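Local coordinates for protein ORF14 (Streptomyces clavuligerus, PDB 2WPX) that probably transfers acyl groups, binds acetyl-CoA as a tandem GNAT-type protein, and belongs to the clavulanic acid biosynthesis pathway, at residues L13-D18 and G48-A53; W62-G67 and R103-H108; L74-P79 and A85-L90; E303-E308 and D326-W331. One frame throughout, in Å; residues are numbered along the deposited sequence.

Interaction 1 (L13-D18 and G48-A53); sequences LAANDD and GSLRFA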
# COMPACT_ATOMS: atom_id res chain seq x y z
N LEU A 13 5.19 13.45 -16.26
CA LEU A 13 3.89 12.84 -16.33
C LEU A 13 2.84 13.73 -15.60
O LEU A 13 2.82 13.82 -14.39
CB LEU A 13 4.03 11.45 -15.72
CG LEU A 13 2.79 10.57 -15.52
CD1 LEU A 13 1.94 10.59 -16.81
CD2 LEU A 13 3.27 9.18 -15.14
N ALA A 14 1.99 14.38 -16.37
CA ALA A 14 1.00 15.32 -15.87
C ALA A 14 -0.37 14.78 -16.27
O ALA A 14 -0.54 14.24 -17.36
CB ALA A 14 1.23 16.73 -16.51
N ALA A 15 -1.36 14.94 -15.39
CA ALA A 15 -2.64 14.27 -15.58
C ALA A 15 -3.50 14.87 -16.68
O ALA A 15 -4.42 14.23 -17.14
CB ALA A 15 -3.39 14.23 -14.29
N ASN A 16 -3.21 16.10 -17.08
CA ASN A 16 -3.93 16.76 -18.18
C ASN A 16 -3.41 16.32 -19.57
O ASN A 16 -4.01 16.65 -20.60
CB ASN A 16 -3.77 18.27 -18.05
CG ASN A 16 -2.37 18.65 -17.57
OD1 ASN A 16 -1.73 17.86 -16.85
ND2 ASN A 16 -1.89 19.83 -17.95
N ASP A 17 -2.30 15.59 -19.58
CA ASP A 17 -1.72 15.15 -20.82
C ASP A 17 -2.31 13.78 -21.17
O ASP A 17 -1.72 12.77 -20.87
CB ASP A 17 -0.19 15.10 -20.67
CG ASP A 17 0.52 14.69 -21.95
OD1 ASP A 17 1.75 14.96 -22.04
OD2 ASP A 17 -0.12 14.10 -22.86
N ASP A 18 -3.48 13.75 -21.79
CA ASP A 18 -4.19 12.50 -22.00
C ASP A 18 -3.39 11.46 -22.77
O ASP A 18 -3.40 10.28 -22.43
CB ASP A 18 -5.55 12.72 -22.66
CG ASP A 18 -6.54 13.46 -21.77
OD1 ASP A 18 -7.76 13.21 -21.92
OD2 ASP A 18 -6.16 14.30 -20.94
N GLY A 48 -6.08 9.23 -10.60
CA GLY A 48 -6.29 10.06 -9.44
C GLY A 48 -5.02 10.08 -8.63
O GLY A 48 -4.80 11.06 -7.91
N SER A 49 -4.18 9.04 -8.73
CA SER A 49 -2.92 9.06 -7.98
C SER A 49 -1.94 10.16 -8.47
O SER A 49 -0.94 10.47 -7.79
CB SER A 49 -2.21 7.72 -7.97
OG SER A 49 -1.49 7.51 -9.18
N LEU A 50 -2.24 10.76 -9.62
CA LEU A 50 -1.40 11.85 -10.12
C LEU A 50 -1.90 13.19 -9.59
O LEU A 50 -1.13 14.16 -9.55
CB LEU A 50 -1.43 11.92 -11.66
CG LEU A 50 -0.93 10.71 -12.45
CD1 LEU A 50 -1.34 10.89 -13.93
CD2 LEU A 50 0.59 10.55 -12.27
N ARG A 51 -3.19 13.24 -9.22
CA ARG A 51 -3.83 14.50 -8.90
C ARG A 51 -3.90 14.75 -7.38
O ARG A 51 -3.89 15.90 -6.90
CB ARG A 51 -5.23 14.50 -9.52
CG ARG A 51 -5.24 14.29 -11.07
CD ARG A 51 -6.50 14.91 -11.75
NE ARG A 51 -7.68 14.12 -11.44
CZ ARG A 51 -8.93 14.57 -11.33
NH1 ARG A 51 -9.23 15.87 -11.49
NH2 ARG A 51 -9.89 13.71 -11.04
N PHE A 52 -3.95 13.64 -6.65
CA PHE A 52 -4.27 13.63 -5.23
C PHE A 52 -3.24 12.84 -4.48
O PHE A 52 -3.27 11.62 -4.48
CB PHE A 52 -5.63 13.00 -5.00
CG PHE A 52 -6.71 13.60 -5.83
CD1 PHE A 52 -7.23 12.93 -6.89
CD2 PHE A 52 -7.20 14.86 -5.51
CE1 PHE A 52 -8.28 13.52 -7.66
CE2 PHE A 52 -8.21 15.43 -6.26
CZ PHE A 52 -8.75 14.76 -7.34
N ALA A 53 -2.32 13.55 -3.84
CA ALA A 53 -1.25 12.91 -3.19
C ALA A 53 -1.61 12.76 -1.72
O ALA A 53 -2.55 13.41 -1.20
CB ALA A 53 0.07 13.73 -3.36
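L50 spreads its two methyls between L13 and A15, and this fork carries most of the contact. The branch ending in CD2 meets L13, with L50 CD2 3.9 Å from L13 CG, and the two leucine side chains cross at about a right angle. The other branch turns to A15, where L50 CD1 stands 3.9 Å from A15 CB. L50 CG lies anti to the carbonyl carbon (chi1 -61°), which sends the fork across to the facing loop. L13 reaches it differently: its CB does not aim directly at L50, but CG turned anti to the backbone N (chi1 174°) carries the branch point against the leucine methyl.

A15 CB is met by two residues, since R51 CG also approaches it, at 3.7 Å. Here the arginine acts through its aliphatic stem. CE1 of F52, its neighbour in the chain, lies over one face of the guanidinium, offset toward the rim. No hydrogen bond crosses between the segments, so the junction is made by van der Waals contact alone, buried at L13 and open to solvent at R51.

The loop is shaped by a type I turn from A14 to D17, closed by D17 N to A14 O at 3.1 Å. D17 then caps the start of helix 18-33, whose V21 and W24 also touch L50. The contact thus packs the link between strand 9-12 and helix 18-33 against helix 43-51, the helical crossing that precedes the second strand of the N-terminal GNAT fold.

Interaction 2 (W62-G67 and R103-H108); sequences WVVRSG and RALWAH. With ACO (acetyl coenzyme *a), chain C.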
# COMPACT_ATOMS: atom_id res chain seq x y z
N TRP A 62 7.44 11.07 -13.65
CA TRP A 62 8.02 11.14 -14.98
C TRP A 62 7.75 9.89 -15.81
O TRP A 62 7.56 8.78 -15.29
CB TRP A 62 9.51 11.27 -14.81
CG TRP A 62 9.90 12.57 -14.21
CD1 TRP A 62 9.85 12.93 -12.88
CD2 TRP A 62 10.40 13.68 -14.91
NE1 TRP A 62 10.32 14.22 -12.72
CE2 TRP A 62 10.65 14.71 -13.96
CE3 TRP A 62 10.69 13.91 -16.27
CZ2 TRP A 62 11.15 15.96 -14.32
CZ3 TRP A 62 11.21 15.14 -16.63
CH2 TRP A 62 11.43 16.16 -15.66
N VAL A 63 7.73 10.07 -17.13
CA VAL A 63 7.89 8.95 -18.02
C VAL A 63 9.15 9.06 -18.85
O VAL A 63 9.76 10.14 -18.97
CB VAL A 63 6.65 8.73 -18.95
CG1 VAL A 63 5.44 8.30 -18.14
CG2 VAL A 63 6.38 9.96 -19.81
N VAL A 64 9.55 7.94 -19.45
CA VAL A 64 10.67 8.00 -20.39
C VAL A 64 10.21 7.49 -21.77
O VAL A 64 9.49 6.50 -21.87
CB VAL A 64 11.95 7.34 -19.86
CG1 VAL A 64 11.81 5.82 -19.75
CG2 VAL A 64 13.14 7.74 -20.75
N ARG A 65 10.59 8.22 -22.81
CA ARG A 65 10.17 7.87 -24.14
C ARG A 65 11.32 7.45 -25.05
O ARG A 65 12.47 7.90 -24.94
CB ARG A 65 9.39 9.03 -24.78
CG ARG A 65 8.11 9.34 -24.01
CD ARG A 65 7.13 10.09 -24.86
NE ARG A 65 7.74 11.32 -25.34
CZ ARG A 65 7.12 12.49 -25.42
NH1 ARG A 65 5.84 12.63 -25.03
NH2 ARG A 65 7.79 13.53 -25.85
N SER A 66 11.00 6.51 -25.92
CA SER A 66 11.98 6.07 -26.89
C SER A 66 11.27 6.02 -28.23
O SER A 66 10.28 5.30 -28.39
CB SER A 66 12.57 4.69 -26.51
OG SER A 66 13.48 4.22 -27.49
N GLY A 67 11.78 6.79 -29.19
CA GLY A 67 11.13 6.91 -30.47
C GLY A 67 9.71 7.42 -30.29
O GLY A 67 8.78 6.95 -30.95
N ARG A 103 18.40 1.55 -15.52
CA ARG A 103 19.56 2.25 -15.01
C ARG A 103 19.42 3.76 -15.17
O ARG A 103 19.70 4.55 -14.26
CB ARG A 103 20.85 1.80 -15.72
CG ARG A 103 22.08 2.57 -15.26
CD ARG A 103 23.33 2.01 -15.93
NE ARG A 103 23.84 0.82 -15.26
CZ ARG A 103 23.67 -0.43 -15.68
NH1 ARG A 103 23.00 -0.69 -16.82
NH2 ARG A 103 24.21 -1.43 -14.97
N ALA A 104 19.07 4.17 -16.38
CA ALA A 104 18.86 5.57 -16.69
C ALA A 104 17.74 6.15 -15.76
O ALA A 104 17.85 7.29 -15.32
CB ALA A 104 18.52 5.73 -18.19
N LEU A 105 16.73 5.36 -15.43
CA LEU A 105 15.63 5.85 -14.57
C LEU A 105 16.13 6.12 -13.15
O LEU A 105 15.82 7.11 -12.53
CB LEU A 105 14.50 4.84 -14.57
CG LEU A 105 13.60 4.92 -15.80
CD1 LEU A 105 12.59 3.74 -15.74
CD2 LEU A 105 12.88 6.30 -15.94
N TRP A 106 16.98 5.23 -12.69
CA TRP A 106 17.56 5.33 -11.40
C TRP A 106 18.50 6.53 -11.33
O TRP A 106 18.56 7.24 -10.29
CB TRP A 106 18.35 4.05 -11.17
CG TRP A 106 19.01 4.11 -9.89
CD1 TRP A 106 20.30 4.47 -9.65
CD2 TRP A 106 18.40 3.87 -8.62
NE1 TRP A 106 20.57 4.41 -8.28
CE2 TRP A 106 19.41 4.06 -7.64
CE3 TRP A 106 17.12 3.48 -8.21
CZ2 TRP A 106 19.15 3.89 -6.29
CZ3 TRP A 106 16.87 3.32 -6.85
CH2 TRP A 106 17.88 3.54 -5.91
N ALA A 107 19.25 6.76 -12.39
CA ALA A 107 20.14 7.91 -12.43
C ALA A 107 19.33 9.20 -12.42
O ALA A 107 19.74 10.19 -11.80
CB ALA A 107 21.06 7.87 -13.69
N HIS A 108 18.20 9.20 -13.11
CA HIS A 108 17.29 10.34 -13.10
C HIS A 108 16.70 10.48 -11.67
O HIS A 108 16.67 11.58 -11.11
CB HIS A 108 16.23 10.16 -14.21
CG HIS A 108 15.33 11.34 -14.40
ND1 HIS A 108 13.96 11.26 -14.23
CD2 HIS A 108 15.58 12.62 -14.76
CE1 HIS A 108 13.41 12.44 -14.44
NE2 HIS A 108 14.37 13.29 -14.75
N1A ACO C . 17.88 -10.53 -13.55
C2A ACO C . 19.12 -10.37 -13.11
N3A ACO C . 19.76 -9.18 -13.09
C4A ACO C . 19.13 -8.08 -13.50
C5A ACO C . 17.83 -8.22 -13.95
C6A ACO C . 17.20 -9.45 -13.97
N6A ACO C . 15.95 -9.56 -14.40
N7A ACO C . 17.41 -7.01 -14.32
C8A ACO C . 18.38 -6.14 -14.06
N9A ACO C . 19.42 -6.78 -13.58
C1B ACO C . 20.65 -6.04 -13.23
C2B ACO C . 21.87 -6.28 -14.13
O2B ACO C . 23.02 -5.88 -13.41
C3B ACO C . 21.62 -5.28 -15.21
O3B ACO C . 22.82 -4.79 -15.77
P3B ACO C . 23.33 -5.47 -17.12
O7A ACO C . 24.64 -4.84 -17.86
O8A ACO C . 22.96 -6.97 -17.25
O9A ACO C . 24.35 -6.10 -16.21
C4B ACO C . 21.12 -4.05 -14.44
O4B ACO C . 20.39 -4.57 -13.30
C5B ACO C . 20.36 -3.76 -15.75
O5B ACO C . 19.44 -2.87 -15.56
P1A ACO C . 18.75 -2.21 -16.74
O1A ACO C . 18.93 -0.64 -16.50
O2A ACO C . 19.06 -2.71 -18.15
O3A ACO C . 17.36 -2.86 -16.45
P2A ACO C . 15.84 -2.69 -16.81
O4A ACO C . 15.51 -4.09 -17.44
O5A ACO C . 15.49 -1.61 -17.76
O6A ACO C . 15.22 -2.74 -15.28
CBP ACO C . 13.66 -3.59 -13.61
CCP ACO C . 13.89 -2.59 -14.76
CDP ACO C . 15.12 -4.00 -13.74
CEP ACO C . 13.39 -2.43 -12.72
CAP ACO C . 12.56 -4.23 -14.49
OAP ACO C . 12.59 -5.60 -14.22
C9P ACO C . 11.15 -3.76 -14.06
O9P ACO C . 10.66 -2.75 -14.55
N8P ACO C . 10.46 -4.61 -13.31
C7P ACO C . 9.11 -4.29 -12.79
C6P ACO C . 9.29 -3.06 -11.92
C5P ACO C . 10.15 -3.26 -10.68
O5P ACO C . 10.14 -4.30 -10.03
N4P ACO C . 10.86 -2.23 -10.35
C3P ACO C . 11.56 -2.21 -9.08
C2P ACO C . 13.06 -2.05 -9.27
S1P ACO C . 13.63 -2.05 -7.56
C ACO C . 14.05 -0.40 -7.42
O ACO C . 13.60 0.40 -8.24
CH3 ACO C . 15.02 -0.02 -6.29
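The indole nitrogen of W62, hydrogen-bonded through NE1 to D60 OD1, belongs to a ring whose face receives H108. This is a T-shaped, edge-to-face pair: the imidazole points its edge at the indole, the centroid of the six-membered ring of W62 lies 4.6 Å from the centroid of the H108 ring, and the planes stand at 80°. The pair joins strand 57-66 to helix 101-115, the helix that follows the acetyl-CoA-binding loop of the GNAT fold. H108 CG lies anti to the backbone N (chi1 -173°), carrying the imidazole off the helix and onto the indole, while W62 CG anti to its carbonyl carbon turns the ring face toward the helix. F10 of strand 9-12 stacks on H108 as well and touches both W62 and L105, so aromatic groups gather at this end of the contact.

One helical turn earlier, the contact becomes aliphatic: V64 and L105 cross at a slant, with V64 CG1 4.0 Å from L105 CD2. L105 also touches L74 in the sheet and lies close to L90 and V92, so it connects the strand contact with the wall of the cofactor site.

The N-terminal end of the segment faces the cofactor. The backbone N of R103 is directed at the phosphate oxygen O1A of acetyl-CoA, at a modelled separation too short to be taken literally. G100 N and G102 N also hydrogen-bond the cofactor, as expected for the glycine-rich loop of this family. Farther along, W106 CZ3 lies 3.9 Å from the acetyl methyl CH3.

Interaction 3 (L74-P79 and A85-L90); sequences LRLALP and ARVDQL. With ACO (acetyl coenzyme *a), chain C.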
# COMPACT_ATOMS: atom_id res chain seq x y z
N LEU A 74 9.03 6.77 -13.92
CA LEU A 74 9.62 6.91 -12.59
C LEU A 74 8.73 7.79 -11.73
O LEU A 74 8.42 8.87 -12.14
CB LEU A 74 10.97 7.61 -12.72
CG LEU A 74 11.64 8.12 -11.44
CD1 LEU A 74 12.19 6.95 -10.63
CD2 LEU A 74 12.75 9.14 -11.80
N ARG A 75 8.37 7.38 -10.53
CA ARG A 75 7.55 8.24 -9.68
C ARG A 75 8.22 8.36 -8.33
O ARG A 75 8.53 7.35 -7.70
CB ARG A 75 6.14 7.64 -9.51
CG ARG A 75 5.38 7.34 -10.84
CD ARG A 75 3.80 7.27 -10.61
NE ARG A 75 3.23 8.50 -10.01
CZ ARG A 75 2.03 8.55 -9.46
NH1 ARG A 75 1.27 7.46 -9.48
NH2 ARG A 75 1.57 9.66 -8.91
N LEU A 76 8.46 9.59 -7.89
CA LEU A 76 8.97 9.84 -6.56
C LEU A 76 7.92 10.42 -5.67
O LEU A 76 7.13 11.24 -6.10
CB LEU A 76 10.11 10.84 -6.58
CG LEU A 76 11.42 10.30 -7.13
CD1 LEU A 76 12.51 11.21 -6.64
CD2 LEU A 76 11.67 8.83 -6.77
N ALA A 77 7.96 10.05 -4.40
CA ALA A 77 7.10 10.73 -3.40
C ALA A 77 8.04 11.41 -2.46
O ALA A 77 9.00 10.81 -2.00
CB ALA A 77 6.19 9.72 -2.65
N LEU A 78 7.79 12.69 -2.21
CA LEU A 78 8.68 13.46 -1.35
C LEU A 78 7.93 13.87 -0.11
O LEU A 78 7.10 14.78 -0.16
CB LEU A 78 9.21 14.73 -2.07
CG LEU A 78 10.08 14.60 -3.33
CD1 LEU A 78 11.24 13.65 -3.21
CD2 LEU A 78 9.25 14.29 -4.52
N PRO A 79 8.19 13.20 1.02
CA PRO A 79 7.56 13.65 2.27
C PRO A 79 8.04 15.06 2.66
O PRO A 79 9.25 15.30 2.78
CB PRO A 79 8.07 12.62 3.30
CG PRO A 79 8.62 11.47 2.47
CD PRO A 79 9.14 12.10 1.23
N ALA A 85 13.67 10.53 -0.28
CA ALA A 85 12.84 10.47 -1.46
C ALA A 85 12.50 9.01 -1.71
O ALA A 85 13.41 8.17 -1.85
CB ALA A 85 13.55 11.03 -2.62
N ARG A 86 11.20 8.72 -1.80
CA ARG A 86 10.72 7.38 -1.93
C ARG A 86 10.33 7.04 -3.39
O ARG A 86 9.57 7.78 -4.04
CB ARG A 86 9.52 7.20 -1.05
CG ARG A 86 8.80 5.94 -1.39
CD ARG A 86 7.86 5.51 -0.27
NE ARG A 86 7.27 6.65 0.46
CZ ARG A 86 6.13 7.24 0.10
NH1 ARG A 86 5.50 6.81 -0.99
NH2 ARG A 86 5.62 8.26 0.82
N VAL A 87 10.83 5.90 -3.88
CA VAL A 87 10.50 5.49 -5.23
C VAL A 87 9.17 4.80 -5.27
O VAL A 87 9.08 3.66 -4.91
CB VAL A 87 11.59 4.59 -5.86
CG1 VAL A 87 11.21 4.19 -7.27
CG2 VAL A 87 12.91 5.36 -5.87
N ASP A 88 8.11 5.49 -5.70
CA ASP A 88 6.81 4.86 -5.65
C ASP A 88 6.59 4.03 -6.90
O ASP A 88 5.73 3.17 -6.92
CB ASP A 88 5.71 5.87 -5.51
CG ASP A 88 5.35 6.15 -4.07
OD1 ASP A 88 4.54 7.07 -3.86
OD2 ASP A 88 5.82 5.43 -3.13
N GLN A 89 7.39 4.29 -7.94
CA GLN A 89 7.33 3.53 -9.16
C GLN A 89 8.61 3.67 -9.95
O GLN A 89 9.05 4.79 -10.23
CB GLN A 89 6.10 3.89 -10.03
CG GLN A 89 6.03 3.10 -11.34
CD GLN A 89 4.85 3.52 -12.24
OE1 GLN A 89 3.86 2.78 -12.40
NE2 GLN A 89 4.94 4.70 -12.81
N LEU A 90 9.18 2.53 -10.33
CA LEU A 90 10.25 2.52 -11.33
C LEU A 90 9.99 1.30 -12.24
O LEU A 90 10.27 0.17 -11.87
CB LEU A 90 11.64 2.44 -10.64
CG LEU A 90 12.85 2.75 -11.53
CD1 LEU A 90 14.04 3.20 -10.72
CD2 LEU A 90 13.23 1.55 -12.49
N1A ACO C . 17.88 -10.53 -13.55
C2A ACO C . 19.12 -10.37 -13.11
N3A ACO C . 19.76 -9.18 -13.09
C4A ACO C . 19.13 -8.08 -13.50
C5A ACO C . 17.83 -8.22 -13.95
C6A ACO C . 17.20 -9.45 -13.97
N6A ACO C . 15.95 -9.56 -14.40
N7A ACO C . 17.41 -7.01 -14.32
C8A ACO C . 18.38 -6.14 -14.06
N9A ACO C . 19.42 -6.78 -13.58
C1B ACO C . 20.65 -6.04 -13.23
C2B ACO C . 21.87 -6.28 -14.13
O2B ACO C . 23.02 -5.88 -13.41
C3B ACO C . 21.62 -5.28 -15.21
O3B ACO C . 22.82 -4.79 -15.77
P3B ACO C . 23.33 -5.47 -17.12
O7A ACO C . 24.64 -4.84 -17.86
O8A ACO C . 22.96 -6.97 -17.25
O9A ACO C . 24.35 -6.10 -16.21
C4B ACO C . 21.12 -4.05 -14.44
O4B ACO C . 20.39 -4.57 -13.30
C5B ACO C . 20.36 -3.76 -15.75
O5B ACO C . 19.44 -2.87 -15.56
P1A ACO C . 18.75 -2.21 -16.74
O1A ACO C . 18.93 -0.64 -16.50
O2A ACO C . 19.06 -2.71 -18.15
O3A ACO C . 17.36 -2.86 -16.45
P2A ACO C . 15.84 -2.69 -16.81
O4A ACO C . 15.51 -4.09 -17.44
O5A ACO C . 15.49 -1.61 -17.76
O6A ACO C . 15.22 -2.74 -15.28
CBP ACO C . 13.66 -3.59 -13.61
CCP ACO C . 13.89 -2.59 -14.76
CDP ACO C . 15.12 -4.00 -13.74
CEP ACO C . 13.39 -2.43 -12.72
CAP ACO C . 12.56 -4.23 -14.49
OAP ACO C . 12.59 -5.60 -14.22
C9P ACO C . 11.15 -3.76 -14.06
O9P ACO C . 10.66 -2.75 -14.55
N8P ACO C . 10.46 -4.61 -13.31
C7P ACO C . 9.11 -4.29 -12.79
C6P ACO C . 9.29 -3.06 -11.92
C5P ACO C . 10.15 -3.26 -10.68
O5P ACO C . 10.14 -4.30 -10.03
N4P ACO C . 10.86 -2.23 -10.35
C3P ACO C . 11.56 -2.21 -9.08
C2P ACO C . 13.06 -2.05 -9.27
S1P ACO C . 13.63 -2.05 -7.56
C ACO C . 14.05 -0.40 -7.42
O ACO C . 13.60 0.40 -8.24
CH3 ACO C . 15.02 -0.02 -6.29
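R75 and Q89 face each other as an antiparallel hydrogen-bonded pair, with R75 N donating to Q89 O over 2.7 Å. The carbonyl of R75 serves two donors: D88 N at 2.8 Å, tilted from the carbonyl plane, and the longer Q89 N at 3.3 Å. D88 and Q89 together opposite R75 make a classic beta bulge in the hairpin of strands 69-79 and 84-92. Beyond it the pairing resumes between A77 and R86, joined by two backbone bonds.

Packing is tightest on the face that carries R75, A77, R86 and Q89. R75 CG sits 3.6 Å from Q89 CB, then the buried chain bends at chi3 (57°) and leads away from the hairpin to a salt bridge with D61 and a hydrogen bond with S49. The methyl of A77 is covered by the guanidinium of R86 and meets D88 OD1, 3.3 Å from A77 CB. At the rim, toward solvent, R86 NH1 forms a salt bridge with D88 OD2 (2.6 Å), on the syn side of the carboxylate. On the leucine face, turned toward helix 101-115, the close apolar touch is L78 CD1 to A85 CB at 3.5 Å, while L74 CD1 lies more loosely against L90 CD1.

The extra residue at the bulge shifts the register by one and leaves one carbonyl to serve two N-H groups, as is familiar in the fourth strand of GNAT folds. Past it, L90 O accepts the pantetheine amide N4P of acetyl-CoA at 2.9 Å, consistent with the distorted strand offering backbone polarity to the cofactor while the side chain of L90 supplies apolar surface.

Interaction 4 (E303-E308 and D326-W331); sequences ETANAE and DRWVFW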
# COMPACT_ATOMS: atom_id res chain seq x y z
N GLU A 303 -6.18 -9.01 -0.26
CA GLU A 303 -4.77 -8.97 0.08
C GLU A 303 -4.56 -8.14 1.35
O GLU A 303 -5.37 -7.24 1.69
CB GLU A 303 -3.95 -8.40 -1.09
CG GLU A 303 -4.03 -6.89 -1.20
CD GLU A 303 -3.24 -6.34 -2.40
OE1 GLU A 303 -2.00 -6.31 -2.34
OE2 GLU A 303 -3.88 -5.95 -3.40
N THR A 304 -3.45 -8.42 2.03
CA THR A 304 -3.05 -7.64 3.17
C THR A 304 -1.52 -7.77 3.36
O THR A 304 -0.88 -8.58 2.65
CB THR A 304 -3.80 -8.14 4.45
OG1 THR A 304 -3.81 -7.11 5.45
CG2 THR A 304 -3.17 -9.44 4.98
N ALA A 305 -0.94 -7.00 4.30
CA ALA A 305 0.49 -7.08 4.57
C ALA A 305 0.79 -6.72 6.00
O ALA A 305 0.31 -5.70 6.50
CB ALA A 305 1.30 -6.12 3.65
N ASN A 306 1.62 -7.54 6.63
CA ASN A 306 2.13 -7.30 7.97
C ASN A 306 3.62 -7.22 7.98
O ASN A 306 4.30 -7.93 7.23
CB ASN A 306 1.76 -8.45 8.86
CG ASN A 306 0.32 -8.53 9.04
OD1 ASN A 306 -0.35 -9.45 8.55
ND2 ASN A 306 -0.22 -7.54 9.74
N ALA A 307 4.15 -6.39 8.87
CA ALA A 307 5.55 -6.52 9.19
C ALA A 307 5.78 -7.95 9.69
O ALA A 307 5.01 -8.48 10.52
CB ALA A 307 5.96 -5.53 10.23
N GLU A 308 6.83 -8.59 9.18
CA GLU A 308 7.04 -10.01 9.46
C GLU A 308 7.28 -10.28 10.96
O GLU A 308 7.21 -11.43 11.38
CB GLU A 308 8.20 -10.55 8.63
CG GLU A 308 9.45 -9.74 8.93
CD GLU A 308 10.62 -10.06 8.03
OE1 GLU A 308 10.45 -10.87 7.08
OE2 GLU A 308 11.70 -9.47 8.26
N ASP A 326 4.34 -13.30 -1.12
CA ASP A 326 5.64 -12.72 -1.41
C ASP A 326 6.08 -11.74 -0.32
O ASP A 326 5.32 -11.46 0.63
CB ASP A 326 5.66 -12.10 -2.80
CG ASP A 326 4.56 -11.08 -2.96
OD1 ASP A 326 4.08 -10.87 -4.10
OD2 ASP A 326 4.15 -10.49 -1.95
N ARG A 327 7.29 -11.20 -0.45
CA ARG A 327 7.94 -10.45 0.62
C ARG A 327 8.23 -9.01 0.15
O ARG A 327 8.66 -8.80 -1.00
CB ARG A 327 9.26 -11.12 0.99
CG ARG A 327 9.90 -10.55 2.25
CD ARG A 327 11.10 -11.38 2.72
NE ARG A 327 11.60 -10.99 4.04
CZ ARG A 327 12.87 -10.72 4.32
NH1 ARG A 327 13.81 -10.80 3.38
NH2 ARG A 327 13.23 -10.38 5.56
N TRP A 328 7.98 -8.03 1.02
CA TRP A 328 8.14 -6.62 0.66
C TRP A 328 9.36 -6.07 1.36
O TRP A 328 9.27 -5.74 2.53
CB TRP A 328 6.89 -5.82 1.09
CG TRP A 328 5.77 -5.96 0.17
CD1 TRP A 328 5.73 -6.74 -0.94
CD2 TRP A 328 4.48 -5.32 0.27
NE1 TRP A 328 4.50 -6.62 -1.56
CE2 TRP A 328 3.72 -5.73 -0.86
CE3 TRP A 328 3.89 -4.43 1.19
CZ2 TRP A 328 2.38 -5.28 -1.09
CZ3 TRP A 328 2.56 -3.97 0.94
CH2 TRP A 328 1.84 -4.38 -0.19
N VAL A 329 10.51 -6.01 0.68
CA VAL A 329 11.79 -5.74 1.32
C VAL A 329 12.23 -4.27 1.13
O VAL A 329 12.18 -3.75 0.00
CB VAL A 329 12.91 -6.66 0.79
CG1 VAL A 329 14.15 -6.50 1.67
CG2 VAL A 329 12.48 -8.07 0.71
N PHE A 330 12.64 -3.61 2.22
CA PHE A 330 12.96 -2.18 2.18
C PHE A 330 14.40 -1.97 1.85
O PHE A 330 15.30 -2.55 2.50
CB PHE A 330 12.54 -1.48 3.47
CG PHE A 330 11.10 -1.72 3.80
CD1 PHE A 330 10.09 -1.13 3.06
CD2 PHE A 330 10.73 -2.62 4.81
CE1 PHE A 330 8.72 -1.42 3.33
CE2 PHE A 330 9.39 -2.91 5.07
CZ PHE A 330 8.39 -2.31 4.33
N TRP A 331 14.65 -1.19 0.80
CA TRP A 331 16.01 -0.92 0.37
C TRP A 331 16.24 0.57 0.41
O TRP A 331 15.29 1.35 0.33
CB TRP A 331 16.26 -1.41 -1.06
CG TRP A 331 16.33 -2.97 -1.35
CD1 TRP A 331 15.34 -3.87 -1.22
CD2 TRP A 331 17.44 -3.69 -1.86
NE1 TRP A 331 15.74 -5.11 -1.65
CE2 TRP A 331 17.04 -5.03 -2.02
CE3 TRP A 331 18.77 -3.33 -2.18
CZ2 TRP A 331 17.89 -6.03 -2.53
CZ3 TRP A 331 19.61 -4.32 -2.68
CH2 TRP A 331 19.17 -5.66 -2.84
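E308 and R327 meet through a side-on salt bridge in which NE and NH2 of the guanidinium face the carboxylate. R327 NH2 lies 3.2 Å from E308 OE1 and equally far from E308 OE2, and each oxygen receives it on its syn lone pair, while R327 NE adds a longer bond to E308 OE1 at 3.3 Å. The two groups are nearly coplanar, their planes 26° apart. R327 is extended from CG to NE, with CG anti to the backbone N (chi1 -170°), and so spans the gap at full length. E308 starts from the crowded position between backbone N and carbonyl carbon (chi1 58°) and then runs straight, bringing its carboxylate alongside. A weak bond from A155 N adds to the hold on OE2.

The second touch is apolar: A305 CB approaches W328 CZ3 at 3.7 Å, obliquely to the indole. H158 stacks on this tryptophan.

Both contacts lie at the protein surface and reach across strand 149-162, which runs between strands 301-307 and 323-334. This final strand enters beside 120-127 of the N-terminal domain, an order consistent with C-terminal strand exchange between tandem GNAT domains.

Overall arrangement
Interactions 1, 2 and 3 gather in the N-terminal GNAT domain and touch one another, whereas interaction 4 stands apart at the junction with the second domain, its nearest atoms about 7 Å from those of interactions 2 and 3. Interaction 3 is the buried one, a hairpin held by backbone bonds; it lies within the chain loop closed by interaction 2, and both reach acetyl-CoA. Interaction 1 lies on the face of strands 57-66 and 69-79 that is turned away from helix 101-115, with S49 joined to R75 of interaction 3. Apolar and aromatic packing carries interactions 1 and 2, while the surface position of interaction 4 goes with a salt bridge between strands that are not direct neighbours.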